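Local coordinates for protein aldose 1-epimerase (Caenorhabditis elegans, PDB 1LUR) that probably interconverts the alpha and beta anomers of aldoses such as galactose, as an aldose 1-epimerase (mutarotase) of the GalM family, at residues H186-E191 / Y255-E261; L267-Y273 / Q329-F335. All blocks are in the same frame, centred on the assembly; numbering follows the deposited sequence.

Contact 1. Residues H186-E191 / Y255-E261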
ATOM      1  N   HIS A 186      11.040   8.364  13.553  1.00 48.49           N
ATOM      2  CA  HIS A 186      11.395   8.315  12.138  1.00 45.96           C
ATOM      3  C   HIS A 186      11.133   9.665  11.486  1.00 45.65           C
ATOM      4  O   HIS A 186      10.218  10.390  11.880  1.00 45.11           O
ATOM      5  CB  HIS A 186      10.573   7.254  11.407  1.00 45.49           C
ATOM      6  CG  HIS A 186      11.060   5.857  11.610  1.00 44.76           C
ATOM      7  ND1 HIS A 186      11.120   5.261  12.850  1.00 45.45           N
ATOM      8  CD2 HIS A 186      11.484   4.926  10.723  1.00 44.65           C
ATOM      9  CE1 HIS A 186      11.558   4.022  12.719  1.00 45.07           C
ATOM     10  NE2 HIS A 186      11.785   3.793  11.438  1.00 45.64           N
ATOM     11  N   PHE A 187      11.942  10.003  10.489  1.00 44.88           N
ATOM     12  CA  PHE A 187      11.780  11.266   9.788  1.00 45.13           C
ATOM     13  C   PHE A 187      11.041  10.984   8.492  1.00 46.12           C
ATOM     14  O   PHE A 187      11.229   9.933   7.876  1.00 45.21           O
ATOM     15  CB  PHE A 187      13.134  11.892   9.459  1.00 47.45           C
ATOM     16  CG  PHE A 187      13.783  12.595  10.616  1.00 47.53           C
ATOM     17  CD1 PHE A 187      14.286  11.878  11.696  1.00 48.14           C
ATOM     18  CD2 PHE A 187      13.901  13.979  10.618  1.00 47.29           C
ATOM     19  CE1 PHE A 187      14.901  12.532  12.760  1.00 46.91           C
ATOM     20  CE2 PHE A 187      14.513  14.643  11.675  1.00 47.52           C
ATOM     21  CZ  PHE A 187      15.015  13.916  12.748  1.00 47.06           C
ATOM     22  N   LEU A 188      10.199  11.922   8.080  1.00 45.89           N
ATOM     23  CA  LEU A 188       9.442  11.758   6.852  1.00 45.66           C
ATOM     24  C   LEU A 188       9.397  13.071   6.094  1.00 46.08           C
ATOM     25  O   LEU A 188       9.179  14.133   6.680  1.00 46.87           O
ATOM     26  CB  LEU A 188       8.017  11.289   7.167  1.00 45.90           C
ATOM     27  CG  LEU A 188       7.104  10.929   5.990  1.00 45.48           C
ATOM     28  CD1 LEU A 188       7.700   9.768   5.196  1.00 44.10           C
ATOM     29  CD2 LEU A 188       5.724  10.555   6.522  1.00 46.02           C
ATOM     30  N   GLU A 189       9.619  12.995   4.789  1.00 45.31           N
ATOM     31  CA  GLU A 189       9.601  14.172   3.936  1.00 46.52           C
ATOM     32  C   GLU A 189       8.814  13.829   2.680  1.00 46.58           C
ATOM     33  O   GLU A 189       9.116  12.849   1.995  1.00 46.39           O
ATOM     34  CB  GLU A 189      11.027  14.595   3.571  1.00 48.15           C
ATOM     35  CG  GLU A 189      11.093  15.789   2.638  1.00 49.81           C
ATOM     36  CD  GLU A 189      12.401  16.547   2.762  1.00 52.01           C
ATOM     37  OE1 GLU A 189      12.631  17.165   3.824  1.00 53.20           O
ATOM     38  OE2 GLU A 189      13.198  16.527   1.802  1.00 51.97           O
HETATM   39  N   MSE A 190       7.801  14.636   2.380  1.00 46.54           N
HETATM   40  CA  MSE A 190       6.972  14.404   1.205  1.00 45.91           C
HETATM   41  C   MSE A 190       6.685  15.635   0.372  1.00 45.19           C
HETATM   42  O   MSE A 190       6.501  16.733   0.895  1.00 47.21           O
HETATM   43  CB  MSE A 190       5.628  13.811   1.623  1.00 45.96           C
HETATM   44  CG  MSE A 190       5.478  12.327   1.403  1.00 47.90           C
HETATM   45 SE   MSE A 190       3.593  11.879   1.294  1.00 48.08          SE
HETATM   46  CE  MSE A 190       3.339  12.108  -0.608  1.00 45.06           C
ATOM     47  N   GLU A 191       6.633  15.440  -0.938  1.00 44.07           N
ATOM     48  CA  GLU A 191       6.353  16.534  -1.847  1.00 43.80           C
ATOM     49  C   GLU A 191       4.830  16.543  -1.985  1.00 42.55           C
ATOM     50  O   GLU A 191       4.284  16.141  -3.014  1.00 41.35           O
ATOM     51  CB  GLU A 191       7.002  16.280  -3.206  1.00 46.04           C
ATOM     52  CG  GLU A 191       8.497  16.014  -3.148  1.00 51.10           C
ATOM     53  CD  GLU A 191       9.247  17.072  -2.367  1.00 54.31           C
ATOM     54  OE1 GLU A 191       8.995  18.273  -2.607  1.00 56.20           O
ATOM     55  OE2 GLU A 191      10.090  16.703  -1.519  1.00 55.98           O
ATOM     56  N   TYR A 255       9.258  11.412  -4.372  1.00 42.63           N
ATOM     57  CA  TYR A 255       8.126  12.134  -3.797  1.00 40.01           C
ATOM     58  C   TYR A 255       8.045  11.935  -2.297  1.00 38.89           C
ATOM     59  O   TYR A 255       7.410  12.718  -1.591  1.00 38.70           O
ATOM     60  CB  TYR A 255       6.821  11.663  -4.429  1.00 38.18           C
ATOM     61  CG  TYR A 255       6.761  11.877  -5.913  1.00 36.78           C
ATOM     62  CD1 TYR A 255       7.104  13.109  -6.473  1.00 37.42           C
ATOM     63  CD2 TYR A 255       6.349  10.856  -6.767  1.00 36.44           C
ATOM     64  CE1 TYR A 255       7.038  13.319  -7.845  1.00 36.48           C
ATOM     65  CE2 TYR A 255       6.280  11.056  -8.138  1.00 36.70           C
ATOM     66  CZ  TYR A 255       6.626  12.290  -8.671  1.00 37.28           C
ATOM     67  OH  TYR A 255       6.563  12.488 -10.034  1.00 38.23           O
ATOM     68  N   LEU A 256       8.690  10.880  -1.814  1.00 37.29           N
ATOM     69  CA  LEU A 256       8.690  10.574  -0.395  1.00 36.61           C
ATOM     70  C   LEU A 256      10.006   9.961   0.060  1.00 37.49           C
ATOM     71  O   LEU A 256      10.582   9.115  -0.625  1.00 37.09           O
ATOM     72  CB  LEU A 256       7.532   9.626  -0.070  1.00 35.11           C
ATOM     73  CG  LEU A 256       7.454   9.025   1.337  1.00 34.71           C
ATOM     74  CD1 LEU A 256       6.030   8.569   1.615  1.00 35.82           C
ATOM     75  CD2 LEU A 256       8.417   7.854   1.464  1.00 34.83           C
ATOM     76  N   ARG A 257      10.468  10.399   1.228  1.00 38.61           N
ATOM     77  CA  ARG A 257      11.711   9.919   1.824  1.00 40.66           C
ATOM     78  C   ARG A 257      11.377   9.599   3.278  1.00 39.70           C
ATOM     79  O   ARG A 257      10.889  10.458   4.013  1.00 41.20           O
ATOM     80  CB  ARG A 257      12.788  11.004   1.741  1.00 42.74           C
ATOM     81  CG  ARG A 257      12.956  11.581   0.335  1.00 47.80           C
ATOM     82  CD  ARG A 257      13.813  12.843   0.332  1.00 51.73           C
ATOM     83  NE  ARG A 257      13.750  13.558  -0.945  1.00 56.06           N
ATOM     84  CZ  ARG A 257      12.654  14.142  -1.427  1.00 58.39           C
ATOM     85  NH1 ARG A 257      11.517  14.103  -0.742  1.00 59.30           N
ATOM     86  NH2 ARG A 257      12.692  14.768  -2.598  1.00 58.97           N
ATOM     87  N   PHE A 258      11.631   8.360   3.679  1.00 39.31           N
ATOM     88  CA  PHE A 258      11.361   7.889   5.035  1.00 39.72           C
ATOM     89  C   PHE A 258      12.667   7.296   5.561  1.00 42.28           C
ATOM     90  O   PHE A 258      13.261   6.430   4.920  1.00 41.57           O
ATOM     91  CB  PHE A 258      10.259   6.823   4.965  1.00 38.85           C
ATOM     92  CG  PHE A 258       9.741   6.362   6.301  1.00 37.66           C
ATOM     93  CD1 PHE A 258       9.347   7.279   7.272  1.00 38.51           C
ATOM     94  CD2 PHE A 258       9.585   5.004   6.562  1.00 36.55           C
ATOM     95  CE1 PHE A 258       8.801   6.845   8.483  1.00 36.61           C
ATOM     96  CE2 PHE A 258       9.042   4.560   7.767  1.00 36.34           C
ATOM     97  CZ  PHE A 258       8.647   5.485   8.731  1.00 37.32           C
ATOM     98  N   TRP A 259      13.124   7.755   6.721  1.00 44.28           N
ATOM     99  CA  TRP A 259      14.371   7.226   7.262  1.00 46.18           C
ATOM    100  C   TRP A 259      14.473   7.249   8.780  1.00 46.73           C
ATOM    101  O   TRP A 259      13.673   7.889   9.468  1.00 45.63           O
ATOM    102  CB  TRP A 259      15.554   7.988   6.652  1.00 47.04           C
ATOM    103  CG  TRP A 259      15.674   9.415   7.113  1.00 48.69           C
ATOM    104  CD1 TRP A 259      16.379   9.873   8.194  1.00 50.17           C
ATOM    105  CD2 TRP A 259      15.063  10.567   6.519  1.00 49.08           C
ATOM    106  NE1 TRP A 259      16.245  11.237   8.306  1.00 49.04           N
ATOM    107  CE2 TRP A 259      15.443  11.688   7.291  1.00 49.61           C
ATOM    108  CE3 TRP A 259      14.229  10.761   5.410  1.00 49.82           C
ATOM    109  CZ2 TRP A 259      15.018  12.987   6.987  1.00 49.79           C
ATOM    110  CZ3 TRP A 259      13.807  12.056   5.108  1.00 50.08           C
ATOM    111  CH2 TRP A 259      14.203  13.150   5.895  1.00 50.30           C
ATOM    112  N   SER A 260      15.479   6.542   9.285  1.00 47.44           N
ATOM    113  CA  SER A 260      15.744   6.443  10.715  1.00 48.97           C
ATOM    114  C   SER A 260      17.214   6.753  11.002  1.00 49.79           C
ATOM    115  O   SER A 260      18.101   6.027  10.549  1.00 49.35           O
ATOM    116  CB  SER A 260      15.422   5.030  11.204  1.00 48.84           C
ATOM    117  OG  SER A 260      16.069   4.758  12.435  1.00 49.96           O
ATOM    118  N   GLU A 261      17.472   7.828  11.744  1.00 49.93           N
ATOM    119  CA  GLU A 261      18.850   8.193  12.067  1.00 50.27           C
ATOM    120  C   GLU A 261      19.459   7.065  12.883  1.00 49.92           C
ATOM    121  O   GLU A 261      20.674   6.855  12.868  1.00 50.25           O
ATOM    122  CB  GLU A 261      18.897   9.504  12.861  1.00 50.67           C
ATOM    123  CG  GLU A 261      18.413  10.715  12.076  1.00 52.80           C
ATOM    124  CD  GLU A 261      18.405  11.990  12.899  1.00 53.98           C
ATOM    125  OE1 GLU A 261      17.948  11.946  14.062  1.00 54.38           O
ATOM    126  OE2 GLU A 261      18.834  13.042  12.377  1.00 54.65           O
TER
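W259 holds its CG between the backbone N and the carbonyl carbon (chi1 70°), which carries the indole across to the neighbouring strand, over F187, where F187 CB sits above one face. With F187 CG anti to the carbonyl carbon (chi1 -79°), its ring comes beside the indole. The planes of the F187 ring and the W259 five-membered ring are 14° apart, but the rings are slid aside, with centroids 5.2 Å apart. Farther out, F187 CE1 meets the carboxylate of E261, with OE1 at 3.4 Å. The edge of the indole touches E189 CB.

R257 is on the same face. Its chain is extended from CG to NE and carries the guanidinium to two acids. E191 OE2 lies 3.1 Å from R257 NH1, a salt bridge whose hydrogen bond is weak and bent. E189 OE2 is 3.9 Å from R257 NH1 and well out of the guanidinium plane, so only charge acts there. The two acids probably share one positive charge.

The backbones run antiparallel. F187 with W259 and E189 with R257 are hydrogen-bonded pairs, and E191 N adds a bond of 2.9 Å to Y255 O. The other face is apolar. L188 CD1 packs on F258 CD1 at 3.6 Å, and selenomethionine M190 lays its CG against L256 CB at 3.7 Å. The H186 and F258 rings are near parallel but barely overlap. S260 CB stands over a face of the H186 imidazole, while S260 OG bonds to D178.

Strand 187-192 pairs on its far side with the short strand 222-223, and strand 256-259 pairs with 265-271. Y255 and L256 both face I269, a classic beta bulge. The apolar face, with L188, M190 and L256, packs on L278 and I276 of strand 275-279 in the seven-stranded sheet.

Contact 2. Residues L267-Y273 / Q329-F335; sequences LSITTSY and QEIVYTF
E330 O receives two donors from the end of the partner segment: T271 OG1 at 2.9 Å and S272 N at 3.1 Å. The hydroxyl comes in tilted from the carbonyl plane, whereas the amide lies in it. T271 OG1 also accepts from Y273 N, which makes an ST turn. S272 OG works both ways too. S272 OG accepts from E330 N at 2.9 Å and donates to Q329 OE1 at 2.6 Å, from above the amide's carbonyl plane. With its OG between the backbone N and the carbonyl carbon (chi1 54°), S272 can reach both.

Along the antiparallel strands, S268 with T334 and T270 with V332 are hydrogen-bonded pairs. V332 N points at T270 O almost straight, with an N-H...O angle of 172°. Two threonine hydroxyls on this face bond outside the pair: T270 OG1 to S253 O and T334 OG1 to Q152. T270 CG2 presses on V332 CB at 3.4 Å, a tight carbon contact.

The face with L267, I269, I331 and Y333 is largely apolar. I269 CD1 rests on Y333 CE2 at 3.6 Å, lying alongside. L267 CD1 meets the edge of the Y333 ring and also touches F335. At the end of the segments, Q329 CB and CG lie over one face of the Y273 ring, CB 3.8 Å from its centroid, and I331 CG1 is at its edge. Y273 OH bonds to H157 and Y327. Replacing Y273 with an alanine removes the ring and the hydroxyl, and would probably leave the Q329 methylenes without their ring face and H157 and Y327 without a shared partner.

I269, T271 and I331 reach strand 300-305 in the other large sheet. This pairing of two large antiparallel sheets, face against face, is typical of the beta-sandwich fold of the galactose mutarotase family.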
ATOM      1  N   LEU A 267      14.472   5.171   2.985  1.00 41.11           N
ATOM      2  CA  LEU A 267      13.592   4.657   1.945  1.00 37.63           C
ATOM      3  C   LEU A 267      13.044   5.838   1.161  1.00 36.72           C
ATOM      4  O   LEU A 267      12.520   6.784   1.749  1.00 35.64           O
ATOM      5  CB  LEU A 267      12.429   3.879   2.568  1.00 39.53           C
ATOM      6  CG  LEU A 267      11.203   3.653   1.679  1.00 39.31           C
ATOM      7  CD1 LEU A 267      11.597   2.763   0.511  1.00 41.81           C
ATOM      8  CD2 LEU A 267      10.068   3.021   2.474  1.00 40.73           C
ATOM      9  N   SER A 268      13.184   5.799  -0.160  1.00 34.60           N
ATOM     10  CA  SER A 268      12.688   6.875  -1.005  1.00 34.51           C
ATOM     11  C   SER A 268      11.716   6.221  -1.975  1.00 33.88           C
ATOM     12  O   SER A 268      11.935   5.092  -2.417  1.00 34.05           O
ATOM     13  CB  SER A 268      13.829   7.544  -1.779  1.00 36.28           C
ATOM     14  OG  SER A 268      14.314   6.702  -2.808  1.00 42.17           O
ATOM     15  N   ILE A 269      10.647   6.929  -2.307  1.00 32.15           N
ATOM     16  CA  ILE A 269       9.647   6.394  -3.222  1.00 31.17           C
ATOM     17  C   ILE A 269       9.252   7.320  -4.363  1.00 31.86           C
ATOM     18  O   ILE A 269       9.205   8.539  -4.217  1.00 30.98           O
ATOM     19  CB  ILE A 269       8.346   6.032  -2.452  1.00 29.79           C
ATOM     20  CG1 ILE A 269       8.619   4.891  -1.476  1.00 29.63           C
ATOM     21  CG2 ILE A 269       7.231   5.671  -3.430  1.00 28.90           C
ATOM     22  CD1 ILE A 269       7.429   4.559  -0.584  1.00 32.24           C
ATOM     23  N   THR A 270       8.978   6.715  -5.509  1.00 31.93           N
ATOM     24  CA  THR A 270       8.561   7.438  -6.694  1.00 31.68           C
ATOM     25  C   THR A 270       7.451   6.526  -7.210  1.00 30.41           C
ATOM     26  O   THR A 270       7.584   5.301  -7.195  1.00 30.48           O
ATOM     27  CB  THR A 270       9.687   7.587  -7.739  1.00 34.39           C
ATOM     28  OG1 THR A 270       9.243   8.472  -8.773  1.00 39.53           O
ATOM     29  CG2 THR A 270      10.053   6.252  -8.357  1.00 34.63           C
ATOM     30  N   THR A 271       6.340   7.109  -7.628  1.00 29.20           N
ATOM     31  CA  THR A 271       5.235   6.304  -8.122  1.00 28.46           C
ATOM     32  C   THR A 271       4.426   7.024  -9.175  1.00 27.87           C
ATOM     33  O   THR A 271       4.452   8.252  -9.267  1.00 28.43           O
ATOM     34  CB  THR A 271       4.292   5.902  -6.960  1.00 28.06           C
ATOM     35  OG1 THR A 271       3.146   5.215  -7.482  1.00 27.99           O
ATOM     36  CG2 THR A 271       3.823   7.140  -6.196  1.00 29.90           C
ATOM     37  N   SER A 272       3.712   6.244  -9.974  1.00 28.61           N
ATOM     38  CA  SER A 272       2.879   6.783 -11.032  1.00 27.38           C
ATOM     39  C   SER A 272       1.556   7.213 -10.415  1.00 27.85           C
ATOM     40  O   SER A 272       0.829   8.027 -10.993  1.00 26.25           O
ATOM     41  CB  SER A 272       2.637   5.718 -12.099  1.00 28.06           C
ATOM     42  OG  SER A 272       2.116   4.529 -11.517  1.00 30.17           O
ATOM     43  N   TYR A 273       1.246   6.660  -9.244  1.00 25.85           N
ATOM     44  CA  TYR A 273       0.004   6.997  -8.554  1.00 26.51           C
ATOM     45  C   TYR A 273       0.027   8.470  -8.146  1.00 28.32           C
ATOM     46  O   TYR A 273       1.090   9.032  -7.873  1.00 28.08           O
ATOM     47  CB  TYR A 273      -0.199   6.116  -7.311  1.00 24.93           C
ATOM     48  CG  TYR A 273      -0.637   4.687  -7.612  1.00 24.54           C
ATOM     49  CD1 TYR A 273       0.261   3.626  -7.517  1.00 24.37           C
ATOM     50  CD2 TYR A 273      -1.946   4.404  -8.004  1.00 25.48           C
ATOM     51  CE1 TYR A 273      -0.127   2.314  -7.810  1.00 23.59           C
ATOM     52  CE2 TYR A 273      -2.350   3.092  -8.299  1.00 24.82           C
ATOM     53  CZ  TYR A 273      -1.432   2.056  -8.201  1.00 24.22           C
ATOM     54  OH  TYR A 273      -1.808   0.769  -8.500  1.00 23.69           O
ATOM     55  N   GLN A 329       0.403   0.830 -13.431  1.00 26.51           N
ATOM     56  CA  GLN A 329       0.976   1.737 -12.435  1.00 25.61           C
ATOM     57  C   GLN A 329       2.199   1.060 -11.834  1.00 27.12           C
ATOM     58  O   GLN A 329       2.346  -0.158 -11.924  1.00 27.97           O
ATOM     59  CB  GLN A 329      -0.022   2.017 -11.305  1.00 25.50           C
ATOM     60  CG  GLN A 329      -1.361   2.616 -11.728  1.00 25.53           C
ATOM     61  CD  GLN A 329      -1.244   4.025 -12.291  1.00 28.19           C
ATOM     62  OE1 GLN A 329      -0.451   4.836 -11.811  1.00 27.90           O
ATOM     63  NE2 GLN A 329      -2.063   4.331 -13.293  1.00 27.65           N
ATOM     64  N   GLU A 330       3.076   1.848 -11.222  1.00 29.22           N
ATOM     65  CA  GLU A 330       4.271   1.290 -10.611  1.00 28.80           C
ATOM     66  C   GLU A 330       4.686   2.084  -9.383  1.00 28.18           C
ATOM     67  O   GLU A 330       4.343   3.263  -9.230  1.00 26.64           O
ATOM     68  CB  GLU A 330       5.440   1.245 -11.611  1.00 33.85           C
ATOM     69  CG  GLU A 330       6.075   2.588 -11.912  1.00 37.59           C
ATOM     70  CD  GLU A 330       7.445   2.463 -12.575  1.00 41.57           C
ATOM     71  OE1 GLU A 330       8.064   3.511 -12.846  1.00 42.48           O
ATOM     72  OE2 GLU A 330       7.905   1.324 -12.822  1.00 42.33           O
ATOM     73  N   ILE A 331       5.417   1.412  -8.507  1.00 25.80           N
ATOM     74  CA  ILE A 331       5.910   2.000  -7.273  1.00 25.04           C
ATOM     75  C   ILE A 331       7.361   1.566  -7.176  1.00 25.68           C
ATOM     76  O   ILE A 331       7.651   0.370  -7.234  1.00 25.71           O
ATOM     77  CB  ILE A 331       5.171   1.445  -6.041  1.00 22.91           C
ATOM     78  CG1 ILE A 331       3.660   1.615  -6.199  1.00 21.19           C
ATOM     79  CG2 ILE A 331       5.624   2.182  -4.802  1.00 23.93           C
ATOM     80  CD1 ILE A 331       2.844   0.927  -5.105  1.00 20.86           C
ATOM     81  N   VAL A 332       8.273   2.527  -7.049  1.00 26.25           N
ATOM     82  CA  VAL A 332       9.687   2.193  -6.944  1.00 25.12           C
ATOM     83  C   VAL A 332      10.230   2.585  -5.577  1.00 26.01           C
ATOM     84  O   VAL A 332      10.237   3.764  -5.225  1.00 25.90           O
ATOM     85  CB  VAL A 332      10.520   2.903  -8.037  1.00 25.95           C
ATOM     86  CG1 VAL A 332      11.989   2.464  -7.940  1.00 27.36           C
ATOM     87  CG2 VAL A 332       9.960   2.568  -9.407  1.00 26.68           C
ATOM     88  N   TYR A 333      10.654   1.587  -4.800  1.00 26.45           N
ATOM     89  CA  TYR A 333      11.204   1.826  -3.472  1.00 27.97           C
ATOM     90  C   TYR A 333      12.720   1.711  -3.572  1.00 30.68           C
ATOM     91  O   TYR A 333      13.238   0.678  -4.002  1.00 28.83           O
ATOM     92  CB  TYR A 333      10.729   0.777  -2.457  1.00 28.20           C
ATOM     93  CG  TYR A 333       9.237   0.662  -2.279  1.00 29.75           C
ATOM     94  CD1 TYR A 333       8.445   0.068  -3.258  1.00 30.49           C
ATOM     95  CD2 TYR A 333       8.619   1.115  -1.113  1.00 30.84           C
ATOM     96  CE1 TYR A 333       7.076  -0.076  -3.079  1.00 33.20           C
ATOM     97  CE2 TYR A 333       7.250   0.978  -0.925  1.00 30.66           C
ATOM     98  CZ  TYR A 333       6.486   0.383  -1.908  1.00 32.42           C
ATOM     99  OH  TYR A 333       5.129   0.240  -1.729  1.00 34.79           O
ATOM    100  N   THR A 334      13.428   2.764  -3.183  1.00 31.24           N
ATOM    101  CA  THR A 334      14.886   2.742  -3.235  1.00 32.90           C
ATOM    102  C   THR A 334      15.403   2.744  -1.808  1.00 33.66           C
ATOM    103  O   THR A 334      15.042   3.613  -1.015  1.00 33.28           O
ATOM    104  CB  THR A 334      15.462   3.974  -3.961  1.00 32.86           C
ATOM    105  OG1 THR A 334      15.006   3.991  -5.318  1.00 28.25           O
ATOM    106  CG2 THR A 334      16.986   3.927  -3.955  1.00 34.83           C
ATOM    107  N   PHE A 335      16.243   1.766  -1.482  1.00 35.86           N
ATOM    108  CA  PHE A 335      16.807   1.659  -0.147  1.00 36.06           C
ATOM    109  C   PHE A 335      18.255   2.129  -0.151  1.00 37.58           C
ATOM    110  O   PHE A 335      19.030   1.777  -1.041  1.00 37.23           O
ATOM    111  CB  PHE A 335      16.712   0.216   0.346  1.00 35.11           C
ATOM    112  CG  PHE A 335      15.312  -0.327   0.335  1.00 35.75           C
ATOM    113  CD1 PHE A 335      14.816  -0.995  -0.783  1.00 34.31           C
ATOM    114  CD2 PHE A 335      14.468  -0.120   1.421  1.00 35.57           C
ATOM    115  CE1 PHE A 335      13.500  -1.444  -0.820  1.00 35.28           C
ATOM    116  CE2 PHE A 335      13.145  -0.566   1.395  1.00 34.41           C
ATOM    117  CZ  PHE A 335      12.663  -1.228   0.271  1.00 34.98           C
TER

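Contact 1 and contact 2 are successive steps across one antiparallel sheet, with centres 13 Å apart. Strands 256-259 and 265-271 follow each other in the chain and lie side by side, so the order is 187-192, 256-259, 265-271, 327-337. Two probable hydrogen bonds join the contacts directly: F258 O to L267 N at 2.6 Å and L256 O to I269 N at 2.8 Å. Y255 CE2 also packs 3.5 Å from T271 O. K245 bonds to the carbonyls of T271 and Y273 and touches Y255, so it borders both. Contact 2 lies about 11 Å from the chain centre, contact 1 about 16 Å, both measured from the contact centres.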